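Long-range contacts in ferritin, putative (Archaeoglobus fulgidus, PDB 5LS9), which probably takes up and stores iron in a hollow cage of 24 subunits, here humanized as a tool for cell-targeted delivery: residues R46-E51 and S161-T166; S31-I36 and E83-A88; E6-A11 and E108-E113. The protein carries 10 engineered substitutions. One frame throughout, in Å; residues are numbered along the deposited sequence.

Contact 1. Residues R46-E51 and S161-T166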
ATOM      1  N   ARG F  46      29.147 -31.210 -26.331  1.00 64.10           N
ATOM      2  CA  ARG F  46      28.200 -30.420 -27.133  1.00 66.94           C
ATOM      3  C   ARG F  46      28.252 -28.940 -26.760  1.00 65.97           C
ATOM      4  O   ARG F  46      28.198 -28.070 -27.625  1.00 63.42           O
ATOM      5  CB  ARG F  46      26.758 -30.927 -26.951  1.00 71.79           C
ATOM      6  CG  ARG F  46      26.463 -32.300 -27.546  1.00 75.01           C
ATOM      7  CD  ARG F  46      26.133 -32.230 -29.030  1.00 77.18           C
ATOM      8  NE  ARG F  46      24.775 -31.737 -29.276  1.00 79.55           N
ATOM      9  CZ  ARG F  46      23.661 -32.471 -29.203  1.00 80.40           C
ATOM     10  NH1 ARG F  46      23.705 -33.767 -28.882  1.00 77.81           N
ATOM     11  NH2 ARG F  46      22.482 -31.899 -29.449  1.00 79.78           N
ATOM     12  N   VAL F  47      28.338 -28.659 -25.462  1.00 65.43           N
ATOM     13  CA  VAL F  47      28.435 -27.277 -24.993  1.00 64.15           C
ATOM     14  C   VAL F  47      29.796 -26.694 -25.390  1.00 63.00           C
ATOM     15  O   VAL F  47      29.883 -25.559 -25.875  1.00 63.59           O
ATOM     16  CB  VAL F  47      28.208 -27.174 -23.466  1.00 64.13           C
ATOM     17  CG1 VAL F  47      28.539 -25.779 -22.956  1.00 65.75           C
ATOM     18  CG2 VAL F  47      26.766 -27.521 -23.114  1.00 63.52           C
ATOM     19  N   GLN F  48      30.853 -27.478 -25.200  1.00 58.84           N
ATOM     20  CA  GLN F  48      32.192 -27.052 -25.592  1.00 58.29           C
ATOM     21  C   GLN F  48      32.281 -26.813 -27.094  1.00 55.06           C
ATOM     22  O   GLN F  48      33.073 -25.999 -27.544  1.00 50.17           O
ATOM     23  CB  GLN F  48      33.211 -28.108 -25.192  1.00 61.30           C
ATOM     24  CG  GLN F  48      34.649 -27.640 -25.301  1.00 62.52           C
ATOM     25  CD  GLN F  48      35.017 -26.648 -24.220  1.00 62.40           C
ATOM     26  OE1 GLN F  48      35.015 -26.983 -23.035  1.00 63.93           O
ATOM     27  NE2 GLN F  48      35.346 -25.424 -24.620  1.00 63.43           N
ATOM     28  N   TRP F  49      31.471 -27.567 -27.841  1.00 57.75           N
ATOM     29  CA  TRP F  49      31.312 -27.446 -29.304  1.00 57.69           C
ATOM     30  C   TRP F  49      30.711 -26.099 -29.669  1.00 57.09           C
ATOM     31  O   TRP F  49      31.281 -25.359 -30.471  1.00 54.83           O
ATOM     32  CB  TRP F  49      30.484 -28.654 -29.856  1.00 58.93           C
ATOM     33  CG  TRP F  49      29.370 -28.400 -30.899  1.00 59.21           C
ATOM     34  CD1 TRP F  49      28.025 -28.320 -30.653  1.00 59.16           C
ATOM     35  CD2 TRP F  49      29.516 -28.263 -32.327  1.00 60.86           C
ATOM     36  NE1 TRP F  49      27.335 -28.115 -31.821  1.00 60.38           N
ATOM     37  CE2 TRP F  49      28.220 -28.074 -32.864  1.00 59.21           C
ATOM     38  CE3 TRP F  49      30.615 -28.263 -33.201  1.00 62.54           C
ATOM     39  CZ2 TRP F  49      27.991 -27.892 -34.231  1.00 58.10           C
ATOM     40  CZ3 TRP F  49      30.387 -28.085 -34.566  1.00 61.62           C
ATOM     41  CH2 TRP F  49      29.080 -27.903 -35.063  1.00 60.62           C
ATOM     42  N   GLN F  50      29.578 -25.774 -29.055  1.00 58.34           N
ATOM     43  CA  GLN F  50      28.962 -24.465 -29.239  1.00 60.35           C
ATOM     44  C   GLN F  50      29.924 -23.362 -28.812  1.00 63.58           C
ATOM     45  O   GLN F  50      30.151 -22.412 -29.559  1.00 66.00           O
ATOM     46  CB  GLN F  50      27.675 -24.351 -28.423  1.00 59.52           C
ATOM     47  CG  GLN F  50      26.531 -25.220 -28.922  1.00 58.89           C
ATOM     48  CD  GLN F  50      25.538 -25.557 -27.825  1.00 56.26           C
ATOM     49  OE1 GLN F  50      25.644 -26.608 -27.182  1.00 53.68           O
ATOM     50  NE2 GLN F  50      24.582 -24.662 -27.588  1.00 52.67           N
ATOM     51  N   GLU F  51      30.497 -23.500 -27.619  1.00 65.02           N
ATOM     52  CA  GLU F  51      31.320 -22.439 -27.049  1.00 69.30           C
ATOM     53  C   GLU F  51      32.552 -22.108 -27.886  1.00 73.27           C
ATOM     54  O   GLU F  51      32.890 -20.929 -28.048  1.00 75.83           O
ATOM     55  CB  GLU F  51      31.738 -22.792 -25.630  1.00 69.67           C
ATOM     56  CG  GLU F  51      30.622 -22.597 -24.623  1.00 69.32           C
ATOM     57  CD  GLU F  51      31.009 -23.079 -23.244  1.00 69.60           C
ATOM     58  OE1 GLU F  51      30.119 -23.131 -22.371  1.00 70.78           O
ATOM     59  OE2 GLU F  51      32.200 -23.408 -23.038  1.00 64.70           O
ATOM     60  N   SER F 161      26.312 -33.171 -16.902  1.00 62.47           N
ATOM     61  CA  SER F 161      25.000 -32.862 -17.512  1.00 64.60           C
ATOM     62  C   SER F 161      24.539 -31.424 -17.275  1.00 67.10           C
ATOM     63  O   SER F 161      23.864 -30.840 -18.118  1.00 65.56           O
ATOM     64  CB  SER F 161      23.895 -33.783 -16.972  1.00 63.08           C
ATOM     65  OG  SER F 161      24.349 -35.098 -16.752  1.00 64.85           O
ATOM     66  N   LEU F 162      24.911 -30.859 -16.127  1.00 71.86           N
ATOM     67  CA  LEU F 162      24.390 -29.563 -15.683  1.00 71.21           C
ATOM     68  C   LEU F 162      25.133 -28.349 -16.263  1.00 66.63           C
ATOM     69  O   LEU F 162      24.836 -27.210 -15.904  1.00 65.69           O
ATOM     70  CB  LEU F 162      24.379 -29.500 -14.147  1.00 74.29           C
ATOM     71  CG  LEU F 162      23.452 -30.493 -13.422  1.00 76.96           C
ATOM     72  CD1 LEU F 162      24.162 -31.786 -13.050  1.00 77.78           C
ATOM     73  CD2 LEU F 162      22.874 -29.874 -12.159  1.00 79.75           C
ATOM     74  N   ARG F 163      26.090 -28.575 -17.156  1.00 63.58           N
ATOM     75  CA  ARG F 163      26.705 -27.466 -17.880  1.00 62.46           C
ATOM     76  C   ARG F 163      25.707 -26.903 -18.897  1.00 63.89           C
ATOM     77  O   ARG F 163      24.817 -27.618 -19.354  1.00 64.65           O
ATOM     78  CB  ARG F 163      27.970 -27.926 -18.588  1.00 61.26           C
ATOM     79  CG  ARG F 163      28.843 -26.785 -19.065  1.00 61.94           C
ATOM     80  CD  ARG F 163      29.961 -27.264 -19.973  1.00 62.71           C
ATOM     81  NE  ARG F 163      30.835 -26.159 -20.353  1.00 63.89           N
ATOM     82  CZ  ARG F 163      31.947 -26.283 -21.071  1.00 66.87           C
ATOM     83  NH1 ARG F 163      32.337 -27.471 -21.513  1.00 70.04           N
ATOM     84  NH2 ARG F 163      32.670 -25.209 -21.358  1.00 67.96           N
ATOM     85  N   GLN F 164      25.840 -25.621 -19.228  1.00 66.73           N
ATOM     86  CA  GLN F 164      24.958 -24.980 -20.213  1.00 68.60           C
ATOM     87  C   GLN F 164      25.660 -23.900 -21.053  1.00 70.21           C
ATOM     88  O   GLN F 164      26.788 -23.497 -20.769  1.00 71.86           O
ATOM     89  CB  GLN F 164      23.713 -24.406 -19.521  1.00 70.75           C
ATOM     90  CG  GLN F 164      22.604 -25.430 -19.283  1.00 69.67           C
ATOM     91  CD  GLN F 164      21.281 -24.804 -18.857  1.00 68.76           C
ATOM     92  OE1 GLN F 164      21.052 -23.598 -19.023  1.00 65.41           O
ATOM     93  NE2 GLN F 164      20.393 -25.631 -18.310  1.00 66.85           N
ATOM     94  N   PHE F 165      24.964 -23.448 -22.092  1.00 71.17           N
ATOM     95  CA  PHE F 165      25.513 -22.557 -23.113  1.00 74.03           C
ATOM     96  C   PHE F 165      25.745 -21.162 -22.541  1.00 77.90           C
ATOM     97  O   PHE F 165      24.829 -20.569 -21.985  1.00 84.10           O
ATOM     98  CB  PHE F 165      24.524 -22.520 -24.286  1.00 75.63           C
ATOM     99  CG  PHE F 165      25.010 -21.782 -25.504  1.00 76.52           C
ATOM    100  CD1 PHE F 165      26.314 -21.914 -25.963  1.00 76.28           C
ATOM    101  CD2 PHE F 165      24.130 -20.990 -26.231  1.00 76.10           C
ATOM    102  CE1 PHE F 165      26.737 -21.236 -27.094  1.00 75.87           C
ATOM    103  CE2 PHE F 165      24.549 -20.319 -27.367  1.00 77.26           C
ATOM    104  CZ  PHE F 165      25.854 -20.439 -27.798  1.00 74.70           C
ATOM    105  N   THR F 166      26.959 -20.638 -22.703  1.00 80.70           N
ATOM    106  CA  THR F 166      27.412 -19.436 -21.976  1.00 83.54           C
ATOM    107  C   THR F 166      26.728 -18.085 -22.303  1.00 85.70           C
ATOM    108  O   THR F 166      26.172 -17.452 -21.398  1.00 80.75           O
ATOM    109  CB  THR F 166      28.941 -19.263 -22.116  1.00 85.81           C
ATOM    110  OG1 THR F 166      29.586 -20.527 -21.902  1.00 84.18           O
ATOM    111  CG2 THR F 166      29.490 -18.234 -21.106  1.00 85.86           C
TER

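Contact 2. Residues S31-I36 and E83-A88. Engineered in segment 83-88: Glu83 (natural residue Asp).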
ATOM      1  N   SER F  31      29.786 -37.597 -29.904  1.00 83.82           N
ATOM      2  CA  SER F  31      29.345 -38.820 -30.559  1.00 82.63           C
ATOM      3  C   SER F  31      29.996 -40.042 -29.916  1.00 80.05           C
ATOM      4  O   SER F  31      29.329 -41.055 -29.681  1.00 78.97           O
ATOM      5  CB  SER F  31      29.690 -38.767 -32.045  1.00 84.50           C
ATOM      6  OG  SER F  31      31.087 -38.706 -32.229  1.00 83.38           O
ATOM      7  N   TYR F  32      31.295 -39.938 -29.640  1.00 76.43           N
ATOM      8  CA  TYR F  32      32.035 -41.017 -28.984  1.00 77.92           C
ATOM      9  C   TYR F  32      31.378 -41.387 -27.651  1.00 76.89           C
ATOM     10  O   TYR F  32      31.067 -42.559 -27.408  1.00 76.03           O
ATOM     11  CB  TYR F  32      33.513 -40.630 -28.802  1.00 81.38           C
ATOM     12  CG  TYR F  32      34.281 -41.503 -27.828  1.00 87.64           C
ATOM     13  CD1 TYR F  32      34.595 -42.826 -28.139  1.00 91.64           C
ATOM     14  CD2 TYR F  32      34.696 -41.005 -26.597  1.00 89.73           C
ATOM     15  CE1 TYR F  32      35.294 -43.626 -27.245  1.00 92.90           C
ATOM     16  CE2 TYR F  32      35.393 -41.798 -25.700  1.00 91.61           C
ATOM     17  CZ  TYR F  32      35.690 -43.103 -26.025  1.00 93.04           C
ATOM     18  OH  TYR F  32      36.382 -43.872 -25.125  1.00 96.38           O
ATOM     19  N   PHE F  33      31.143 -40.378 -26.811  1.00 74.32           N
ATOM     20  CA  PHE F  33      30.536 -40.582 -25.489  1.00 68.90           C
ATOM     21  C   PHE F  33      29.078 -41.023 -25.582  1.00 68.35           C
ATOM     22  O   PHE F  33      28.573 -41.699 -24.678  1.00 61.89           O
ATOM     23  CB  PHE F  33      30.642 -39.307 -24.639  1.00 67.46           C
ATOM     24  CG  PHE F  33      32.015 -39.060 -24.080  1.00 65.51           C
ATOM     25  CD1 PHE F  33      32.484 -39.809 -23.013  1.00 65.78           C
ATOM     26  CD2 PHE F  33      32.833 -38.072 -24.604  1.00 65.12           C
ATOM     27  CE1 PHE F  33      33.745 -39.584 -22.487  1.00 64.20           C
ATOM     28  CE2 PHE F  33      34.097 -37.845 -24.088  1.00 64.88           C
ATOM     29  CZ  PHE F  33      34.555 -38.602 -23.027  1.00 64.17           C
ATOM     30  N   ASP F  34      28.413 -40.624 -26.670  1.00 72.99           N
ATOM     31  CA  ASP F  34      27.016 -41.017 -26.954  1.00 78.90           C
ATOM     32  C   ASP F  34      26.840 -42.525 -27.189  1.00 79.82           C
ATOM     33  O   ASP F  34      25.878 -43.127 -26.685  1.00 70.97           O
ATOM     34  CB  ASP F  34      26.460 -40.254 -28.178  1.00 80.22           C
ATOM     35  CG  ASP F  34      25.503 -39.130 -27.800  1.00 81.57           C
ATOM     36  OD1 ASP F  34      24.747 -39.287 -26.814  1.00 81.81           O
ATOM     37  OD2 ASP F  34      25.490 -38.095 -28.504  1.00 80.13           O
ATOM     38  N   SER F  35      27.761 -43.113 -27.962  1.00 81.78           N
ATOM     39  CA  SER F  35      27.704 -44.539 -28.302  1.00 81.93           C
ATOM     40  C   SER F  35      27.927 -45.425 -27.070  1.00 86.10           C
ATOM     41  O   SER F  35      27.260 -46.449 -26.924  1.00 90.78           O
ATOM     42  CB  SER F  35      28.724 -44.886 -29.387  1.00 77.92           C
ATOM     43  OG  SER F  35      30.006 -45.078 -28.828  1.00 78.31           O
ATOM     44  N   ILE F  36      28.848 -45.025 -26.189  1.00 86.40           N
ATOM     45  CA  ILE F  36      29.115 -45.774 -24.944  1.00 85.16           C
ATOM     46  C   ILE F  36      28.196 -45.404 -23.753  1.00 83.32           C
ATOM     47  O   ILE F  36      28.469 -45.780 -22.618  1.00 83.87           O
ATOM     48  CB  ILE F  36      30.614 -45.702 -24.534  1.00 86.68           C
ATOM     49  CG1 ILE F  36      31.057 -44.267 -24.191  1.00 87.18           C
ATOM     50  CG2 ILE F  36      31.485 -46.292 -25.641  1.00 86.61           C
ATOM     51  CD1 ILE F  36      32.427 -44.181 -23.540  1.00 86.12           C
ATOM     52  N   GLU F  83      40.607 -44.744 -26.515  1.00 71.46           N
ATOM     53  CA  GLU F  83      40.681 -45.888 -25.605  1.00 73.62           C
ATOM     54  C   GLU F  83      39.645 -45.816 -24.495  1.00 71.84           C
ATOM     55  O   GLU F  83      39.000 -46.817 -24.179  1.00 73.53           O
ATOM     56  CB  GLU F  83      42.070 -45.961 -24.959  1.00 76.75           C
ATOM     57  CG  GLU F  83      43.184 -46.407 -25.892  1.00 78.86           C
ATOM     58  CD  GLU F  83      43.346 -47.919 -25.944  1.00 79.26           C
ATOM     59  OE1 GLU F  83      43.726 -48.530 -24.915  1.00 79.35           O
ATOM     60  OE2 GLU F  83      43.104 -48.494 -27.023  1.00 76.11           O
ATOM     61  N   SER F  84      39.504 -44.628 -23.907  1.00 71.88           N
ATOM     62  CA  SER F  84      38.703 -44.427 -22.696  1.00 71.21           C
ATOM     63  C   SER F  84      38.317 -42.957 -22.476  1.00 71.06           C
ATOM     64  O   SER F  84      38.994 -42.046 -22.967  1.00 60.01           O
ATOM     65  CB  SER F  84      39.493 -44.898 -21.474  1.00 71.25           C
ATOM     66  OG  SER F  84      40.702 -44.159 -21.341  1.00 68.07           O
ATOM     67  N   PRO F  85      37.234 -42.724 -21.711  1.00 75.16           N
ATOM     68  CA  PRO F  85      36.902 -41.370 -21.274  1.00 77.89           C
ATOM     69  C   PRO F  85      38.110 -40.601 -20.714  1.00 82.51           C
ATOM     70  O   PRO F  85      38.217 -39.387 -20.911  1.00 86.31           O
ATOM     71  CB  PRO F  85      35.862 -41.616 -20.185  1.00 75.62           C
ATOM     72  CG  PRO F  85      35.160 -42.852 -20.631  1.00 74.75           C
ATOM     73  CD  PRO F  85      36.222 -43.704 -21.270  1.00 74.47           C
ATOM     74  N   LEU F  86      39.009 -41.309 -20.031  1.00 82.86           N
ATOM     75  CA  LEU F  86      40.236 -40.715 -19.502  1.00 81.69           C
ATOM     76  C   LEU F  86      41.193 -40.276 -20.615  1.00 84.67           C
ATOM     77  O   LEU F  86      41.649 -39.128 -20.626  1.00 86.04           O
ATOM     78  CB  LEU F  86      40.924 -41.704 -18.563  1.00 81.26           C
ATOM     79  CG  LEU F  86      42.282 -41.324 -17.972  1.00 83.96           C
ATOM     80  CD1 LEU F  86      42.340 -39.894 -17.438  1.00 84.56           C
ATOM     81  CD2 LEU F  86      42.624 -42.318 -16.873  1.00 84.21           C
ATOM     82  N   ALA F  87      41.491 -41.187 -21.543  1.00 86.10           N
ATOM     83  CA  ALA F  87      42.348 -40.873 -22.699  1.00 85.61           C
ATOM     84  C   ALA F  87      41.726 -39.792 -23.590  1.00 86.65           C
ATOM     85  O   ALA F  87      42.430 -38.934 -24.129  1.00 82.96           O
ATOM     86  CB  ALA F  87      42.620 -42.130 -23.515  1.00 84.68           C
ATOM     87  N   ALA F  88      40.403 -39.847 -23.737  1.00 88.60           N
ATOM     88  CA  ALA F  88      39.651 -38.829 -24.459  1.00 87.51           C
ATOM     89  C   ALA F  88      39.960 -37.455 -23.901  1.00 86.63           C
ATOM     90  O   ALA F  88      40.355 -36.563 -24.646  1.00 91.66           O
ATOM     91  CB  ALA F  88      38.156 -39.102 -24.361  1.00 87.59           C
TER

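Contact 3. Residues E6-A11 and E108-E113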
ATOM      1  N   GLU F   6      48.333  -7.333 -43.184  1.00 80.51           N
ATOM      2  CA  GLU F   6      47.880  -8.511 -43.940  1.00 80.53           C
ATOM      3  C   GLU F   6      48.350  -9.858 -43.363  1.00 76.62           C
ATOM      4  O   GLU F   6      47.710 -10.897 -43.561  1.00 68.28           O
ATOM      5  CB  GLU F   6      48.338  -8.392 -45.401  1.00 83.97           C
ATOM      6  CG  GLU F   6      47.593  -7.335 -46.206  1.00 86.75           C
ATOM      7  CD  GLU F   6      46.117  -7.668 -46.415  1.00 89.63           C
ATOM      8  OE1 GLU F   6      45.743  -8.862 -46.317  1.00 94.68           O
ATOM      9  OE2 GLU F   6      45.321  -6.739 -46.679  1.00 84.15           O
ATOM     10  N   LYS F   7      49.484  -9.832 -42.670  1.00 77.25           N
ATOM     11  CA  LYS F   7      50.021 -11.013 -42.005  1.00 75.09           C
ATOM     12  C   LYS F   7      49.110 -11.411 -40.839  1.00 74.20           C
ATOM     13  O   LYS F   7      48.928 -12.601 -40.554  1.00 68.17           O
ATOM     14  CB  LYS F   7      51.444 -10.720 -41.508  1.00 74.09           C
ATOM     15  CG  LYS F   7      52.262 -11.947 -41.153  1.00 73.92           C
ATOM     16  CD  LYS F   7      53.716 -11.572 -40.928  1.00 76.23           C
ATOM     17  CE  LYS F   7      54.578 -12.780 -40.594  1.00 75.01           C
ATOM     18  NZ  LYS F   7      54.455 -13.170 -39.166  1.00 74.76           N
ATOM     19  N   MET F   8      48.533 -10.402 -40.178  1.00 73.61           N
ATOM     20  CA  MET F   8      47.621 -10.617 -39.052  1.00 71.10           C
ATOM     21  C   MET F   8      46.272 -11.161 -39.514  1.00 67.16           C
ATOM     22  O   MET F   8      45.700 -12.038 -38.870  1.00 65.41           O
ATOM     23  CB  MET F   8      47.418  -9.315 -38.265  1.00 72.97           C
ATOM     24  CG  MET F   8      46.807  -9.505 -36.886  1.00 73.05           C
ATOM     25  SD  MET F   8      47.613 -10.802 -35.925  1.00 75.39           S
ATOM     26  CE  MET F   8      48.628  -9.809 -34.841  1.00 75.14           C
ATOM     27  N   VAL F   9      45.770 -10.640 -40.629  1.00 66.76           N
ATOM     28  CA  VAL F   9      44.541 -11.152 -41.250  1.00 67.20           C
ATOM     29  C   VAL F   9      44.648 -12.659 -41.535  1.00 69.54           C
ATOM     30  O   VAL F   9      43.747 -13.437 -41.195  1.00 65.83           O
ATOM     31  CB  VAL F   9      44.228 -10.390 -42.558  1.00 67.58           C
ATOM     32  CG1 VAL F   9      43.097 -11.056 -43.330  1.00 68.87           C
ATOM     33  CG2 VAL F   9      43.878  -8.936 -42.262  1.00 67.33           C
ATOM     34  N   GLU F  10      45.760 -13.059 -42.153  1.00 74.66           N
ATOM     35  CA  GLU F  10      46.035 -14.471 -42.467  1.00 77.52           C
ATOM     36  C   GLU F  10      46.175 -15.342 -41.204  1.00 78.05           C
ATOM     37  O   GLU F  10      45.597 -16.429 -41.120  1.00 77.98           O
ATOM     38  CB  GLU F  10      47.292 -14.570 -43.351  1.00 78.41           C
ATOM     39  CG  GLU F  10      47.829 -15.980 -43.619  1.00 80.72           C
ATOM     40  CD  GLU F  10      46.773 -16.974 -44.087  1.00 80.60           C
ATOM     41  OE1 GLU F  10      46.755 -18.109 -43.554  1.00 75.54           O
ATOM     42  OE2 GLU F  10      45.962 -16.624 -44.979  1.00 78.50           O
ATOM     43  N   ALA F  11      46.937 -14.857 -40.229  1.00 80.92           N
ATOM     44  CA  ALA F  11      47.159 -15.589 -38.978  1.00 85.03           C
ATOM     45  C   ALA F  11      45.863 -15.823 -38.198  1.00 86.74           C
ATOM     46  O   ALA F  11      45.717 -16.850 -37.534  1.00 91.71           O
ATOM     47  CB  ALA F  11      48.174 -14.853 -38.107  1.00 86.43           C
ATOM     48  N   GLU F 108      52.141 -12.060 -29.011  1.00 57.99           N
ATOM     49  CA  GLU F 108      53.478 -11.504 -29.279  1.00 63.53           C
ATOM     50  C   GLU F 108      53.582 -10.800 -30.637  1.00 64.61           C
ATOM     51  O   GLU F 108      54.214  -9.747 -30.746  1.00 64.53           O
ATOM     52  CB  GLU F 108      54.550 -12.597 -29.198  1.00 66.19           C
ATOM     53  CG  GLU F 108      55.048 -12.879 -27.784  1.00 67.42           C
ATOM     54  CD  GLU F 108      56.036 -11.834 -27.296  1.00 69.05           C
ATOM     55  OE1 GLU F 108      56.764 -12.117 -26.323  1.00 70.57           O
ATOM     56  OE2 GLU F 108      56.093 -10.731 -27.886  1.00 70.94           O
ATOM     57  N   MET F 109      52.970 -11.396 -31.662  1.00 65.73           N
ATOM     58  CA  MET F 109      52.946 -10.828 -33.015  1.00 67.21           C
ATOM     59  C   MET F 109      52.314  -9.449 -33.021  1.00 67.09           C
ATOM     60  O   MET F 109      52.847  -8.505 -33.603  1.00 67.68           O
ATOM     61  CB  MET F 109      52.154 -11.739 -33.959  1.00 68.49           C
ATOM     62  CG  MET F 109      52.215 -11.345 -35.430  1.00 67.62           C
ATOM     63  SD  MET F 109      51.234 -12.458 -36.452  1.00 67.80           S
ATOM     64  CE  MET F 109      51.984 -14.050 -36.103  1.00 65.63           C
ATOM     65  N   ALA F 110      51.160  -9.351 -32.373  1.00 68.85           N
ATOM     66  CA  ALA F 110      50.418  -8.101 -32.292  1.00 69.77           C
ATOM     67  C   ALA F 110      51.302  -6.960 -31.807  1.00 67.91           C
ATOM     68  O   ALA F 110      51.183  -5.840 -32.288  1.00 68.13           O
ATOM     69  CB  ALA F 110      49.213  -8.268 -31.375  1.00 70.01           C
ATOM     70  N   MET F 111      52.198  -7.265 -30.869  1.00 68.04           N
ATOM     71  CA  MET F 111      53.058  -6.255 -30.241  1.00 69.80           C
ATOM     72  C   MET F 111      54.262  -5.892 -31.099  1.00 71.25           C
ATOM     73  O   MET F 111      54.688  -4.739 -31.089  1.00 73.09           O
ATOM     74  CB  MET F 111      53.535  -6.739 -28.870  1.00 67.26           C
ATOM     75  CG  MET F 111      52.388  -7.075 -27.926  1.00 66.37           C
ATOM     76  SD  MET F 111      51.605  -5.658 -27.137  1.00 61.82           S
ATOM     77  CE  MET F 111      52.577  -5.615 -25.631  1.00 61.70           C
ATOM     78  N   GLN F 112      54.807  -6.865 -31.833  1.00 72.96           N
ATOM     79  CA  GLN F 112      55.896  -6.604 -32.797  1.00 75.31           C
ATOM     80  C   GLN F 112      55.453  -5.690 -33.948  1.00 75.24           C
ATOM     81  O   GLN F 112      56.245  -4.901 -34.477  1.00 73.34           O
ATOM     82  CB  GLN F 112      56.426  -7.912 -33.395  1.00 77.02           C
ATOM     83  CG  GLN F 112      57.186  -8.806 -32.423  1.00 77.27           C
ATOM     84  CD  GLN F 112      58.017  -9.890 -33.101  1.00 76.49           C
ATOM     85  OE1 GLN F 112      58.971 -10.393 -32.512  1.00 81.03           O
ATOM     86  NE2 GLN F 112      57.664 -10.258 -34.335  1.00 74.08           N
ATOM     87  N   GLU F 113      54.187  -5.822 -34.338  1.00 73.80           N
ATOM     88  CA  GLU F 113      53.588  -4.981 -35.367  1.00 71.65           C
ATOM     89  C   GLU F 113      52.899  -3.765 -34.751  1.00 72.56           C
ATOM     90  O   GLU F 113      52.301  -2.959 -35.467  1.00 74.27           O
ATOM     91  CB  GLU F 113      52.597  -5.814 -36.181  1.00 69.97           C
ATOM     92  CG  GLU F 113      53.278  -6.987 -36.883  1.00 68.33           C
ATOM     93  CD  GLU F 113      52.323  -7.999 -37.484  1.00 62.79           C
ATOM     94  OE1 GLU F 113      51.151  -7.649 -37.759  1.00 56.87           O
ATOM     95  OE2 GLU F 113      52.771  -9.147 -37.682  1.00 57.64           O
TER

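Contact 1. Residues R46-E51 and S161-T166
Arg163 makes the salt bridge and the hydrogen bonds of this contact, to Glu51 and Gln48 of helix 39-65. Its chain runs extended from CG to NE, with CG anti to the backbone N (chi1 -166°), which carries the guanidinium past Val47 to the two acceptors. Glu51 OE2 forms a salt bridge with Arg163 NH2 at 2.5 Å, a length not to be pressed at this resolution. The carboxylate plane stands 78° from the guanidinium plane, so this is no flat, two-pronged pairing. Trp44 adds a cation-pi contact to Arg163. Gln48 OE1 takes a hydrogen bond from Arg163 NH1 at 3.1 Å and a weak one from NH2. That oxygen lies in the guanidinium plane, at its edge, whereas NH1 sits 55° out of the carbonyl plane of Gln48. The same glutamine gives a weak hydrogen bond through NE2 to Glu132, and its side chain lies about 7 Å from the bound magnesium ion. With a leucine in place of Arg163, the Glu51 carboxylate would probably lose its charge mate here, and the Gln48 amide would be held less firmly against turning. Towards the chain end, Thr166 brings its OG1 to 2.7 Å from Glu51 OE1.

The fold is the ferritin four-helix bundle with a short fifth helix, 150-160, after which residues 161-166 return without regular structure along the flank of helix 39-65.

Van der Waals contacts make up the rest. Val47 CG1 rests over one face of the guanidinium, 3.5 Å from Arg163 NE, and also meets the backbone at 3.6 Å from Gln164 O. Further along, Phe165 CE1 packs 3.5 Å from Gln50 CB, and the ring turns its edge to the backbone Glu51 N.

Contact 2. Residues S31-I36 and E83-A88
Phe33 and Tyr32, near the end of helix 6-35, meet Pro85 and Ala88 in the first turn of helix 85-112. Phe33 turns an edge to the proline: Pro85 CB lies in the plane of the ring, 3.7 Å from Phe33 CE1. The methyl of Ala88 touches both aromatics obliquely, with its CB 3.9 Å from Phe33 CZ and 4.1 Å from Tyr32 CE2. Tyr32 extends further, its OH 3.4 Å from Ser84 CA, a van der Waals approach; no hydrogen bond crosses between the segments. At the margin, Ile36 CD1 reaches Pro85 CG at 4.2 Å.

The next shell sets these groups in place. Tyr32 has CG anti to its own N (chi1 165°) and Phe33 has CG anti to the carbonyl carbon (chi1 -76°), which brings Tyr32 CD2 over the centre of the Phe33 ring. Phe41 meets the Phe33 ring at a small interplanar angle, and Arg69 of a neighbouring subunit packs on Tyr32. Across the contact, Ser84 is the N-cap of helix 85-112: its OG accepts from Ala87 N at 3.1 Å and 170°, fixing the turn that presents Pro85 and Ala88.

The end of one helix thus meets the start of another, as in the ferritin four-helix bundle, where a long crossover precedes the third helix.

Contact 3. Residues E6-A11 and E108-E113
The side chains of Met8 and Met109 lie alongside each other, pointing opposite ways, and the closest packing lies around the methyl of Met8. This CE sits 3.6 Å from Ala110 CA and 3.8 Å from Ala110 CB, so it lies against the backbone of the opposite helix as well as its small side chain. Bends at chi2 (48°) and chi3 bring it there, since Met8 does not leave its backbone pointing at helix 85-112. The same CE is 3.9 Å from Met109 CG, and the two sulfurs, Met8 SD and Met109 SD, come within 4.0 Å. Ala11 closes this part from the next turn, its CB 4.2 Å from Met109 SD.

The helix segments run close to antiparallel, at 169°, with their axes 11.0 Å apart. At that spacing the long methionines bridge the gap between backbones, while Ala110 and Ala11 supply short surfaces for them to rest on. This is the pairing of the first and third helices in the ferritin four-helix bundle, taken where helix 6-35 begins and helix 85-112 ends; on the far helix, Ala110 also touches Tyr119 of helix 116-146.

Towards solvent the fit is looser. Met109 is extended as far as SD and then turns at chi3 (-58°), placing its CE 4.0 Å from Lys7 NZ. The Lys7 chain lies roughly perpendicular to that of Glu113, yet the two opposite charges do not meet: Lys7 NZ and Glu113 OE2 are 4.6 Å apart, and the attraction between them is probably modest. The other carboxylate oxygen of Glu113, OE1, is hydrogen-bonded to Ser5, just ahead of helix 6-35, and Met8 CB lies near the same oxygen, in van der Waals contact only.

Contacts 2 and 3 join the same two helices, 6-35 and 85-112, near opposite ends, their centres 37 Å apart and on opposite sides of the chain's centre. All three contacts are partly buried; contact 1, though its centre is nearest that of the chain (about 11 Å), has the most exposed residues among those touching, three against one each. Contacts 2 and 3 lack hydrogen bonds across the segments: aromatic rings against proline and alanine do the packing in contact 2, flexible methionines in contact 3. Contact 1 pins an irregular tail to helix 39-65 with a salt bridge and hydrogen bonds to a glutamine amide. Contacts 1 and 2 border the same neighbouring subunit; contact 3 approaches a different one.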